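PDB 2EKM: adenosine monophosphate-protein transferase from Sulfolobus tokodaii, which is of unknown function but belongs to the adenosine-specific kinase family and may transfer adenosine monophosphate to proteins. Local coordinates for residues Ile78-Gly81 with His82-Val85. Sequence-based numbering, arbitrary orientation.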
loop_
_atom_site.group_PDB
_atom_site.type_symbol
_atom_site.label_atom_id
_atom_site.label_comp_id
_atom_site.label_asym_id
_atom_site.label_seq_id
_atom_site.Cartn_x
_atom_site.Cartn_y
_atom_site.Cartn_z
ATOM N N ILE A 78 -6.433 16.065 6.990
ATOM C CA ILE A 78 -6.378 14.631 7.221
ATOM C C ILE A 78 -5.948 14.471 8.679
ATOM O O ILE A 78 -6.512 13.664 9.419
ATOM C CB ILE A 78 -5.363 13.955 6.283
ATOM C CG1 ILE A 78 -5.854 14.063 4.835
ATOM C CG2 ILE A 78 -5.165 12.492 6.689
ATOM C CD1 ILE A 78 -4.875 13.504 3.799
ATOM N N GLY A 79 -4.958 15.266 9.081
ATOM C CA GLY A 79 -4.464 15.251 10.450
ATOM C C GLY A 79 -3.990 13.928 11.019
ATOM O O GLY A 79 -4.069 13.706 12.228
ATOM N N ALA A 80 -3.478 13.050 10.167
ATOM C CA ALA A 80 -3.003 11.745 10.619
ATOM C C ALA A 80 -1.477 11.666 10.616
ATOM O O ALA A 80 -0.834 11.924 9.597
ATOM C CB ALA A 80 -3.587 10.647 9.740
ATOM N N GLY A 81 -0.903 11.307 11.761
ATOM C CA GLY A 81 0.540 11.199 11.859
ATOM C C GLY A 81 1.200 10.415 10.735
ATOM O O GLY A 81 0.687 9.386 10.293
ATOM N N HIS A 82 2.342 10.924 10.275
ATOM C CA HIS A 82 3.147 10.319 9.210
ATOM C C HIS A 82 2.550 10.309 7.797
ATOM O O HIS A 82 3.039 9.608 6.903
ATOM C CB HIS A 82 3.586 8.904 9.616
ATOM C CG HIS A 82 4.820 8.887 10.468
ATOM N ND1 HIS A 82 5.560 10.024 10.726
ATOM C CD2 HIS A 82 5.471 7.871 11.081
ATOM C CE1 HIS A 82 6.612 9.706 11.459
ATOM N NE2 HIS A 82 6.581 8.405 11.688
ATOM N N THR A 83 1.505 11.099 7.599
ATOM C CA THR A 83 0.872 11.213 6.292
ATOM C C THR A 83 1.652 12.249 5.483
ATOM O O THR A 83 2.090 13.263 6.027
ATOM C CB THR A 83 -0.591 11.716 6.411
ATOM O OG1 THR A 83 -1.353 10.806 7.211
ATOM C CG2 THR A 83 -1.233 11.825 5.033
ATOM N N PHE A 84 1.858 11.984 4.197
ATOM C CA PHE A 84 2.531 12.958 3.357
ATOM C C PHE A 84 1.589 13.293 2.207
ATOM O O PHE A 84 0.799 12.451 1.770
ATOM C CB PHE A 84 3.905 12.449 2.866
ATOM C CG PHE A 84 3.847 11.354 1.830
ATOM C CD1 PHE A 84 3.590 11.650 0.495
ATOM C CD2 PHE A 84 4.126 10.037 2.178
ATOM C CE1 PHE A 84 3.616 10.647 -0.480
ATOM C CE2 PHE A 84 4.155 9.030 1.213
ATOM C CZ PHE A 84 3.900 9.339 -0.121
ATOM N N VAL A 85 1.648 14.541 1.758
ATOM C CA VAL A 85 0.797 15.017 0.680
ATOM C C VAL A 85 1.642 15.759 -0.341
ATOM O O VAL A 85 2.461 16.607 0.018
ATOM C CB VAL A 85 -0.295 15.987 1.207
ATOM C CG1 VAL A 85 -1.116 16.540 0.041
ATOM C CG2 VAL A 85 -1.203 15.265 2.191
HETATM O O HOH W 1 -0.530 8.320 7.760
#
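T83 folds back onto A80 across a type II beta turn from A80 to T83. The turn joins helix 65-78 to strand 83-89, which lies in the middle of the five-stranded antiparallel sheet. Two donors of T83 grip one acceptor, A80 O. T83 N donates to A80 O at 3.2 Å and closes the turn, with a bent N-H...O angle of 141°. The hydroxyl is closer: T83 OG1 donates to A80 O at 2.7 Å. It sits above the carbonyl plane, 41° out of it, and both donors come from the same face. The torsion of T83 (chi1 -60°) keeps OG1 beside its own backbone N, where the two can share the oxygen. T83 OG1 also passes A80 CB at 3.4 Å. A water donates to T83 OG1 at 2.7 Å and to G81 O at 3.0 Å, bridging the hydroxyl to the carbonyl of G81, a central residue of the turn. The methyl CG2 of T83 lies on the apolar side. I78 reaches it with the end of its extended chain: I78 CD1 lies 4.2 Å from T83 CG2, and the two side chains cross at a slant. I78 CD1 is also 4.4 Å from V85 CG2. I20 and V130 also touch both I78 and T83. T83 thus divides its two branches: the methyl joins the apolar packing between the sheets, while the hydroxyl helps satisfy a buried carbonyl and probably steadies the helix-to-strand turn.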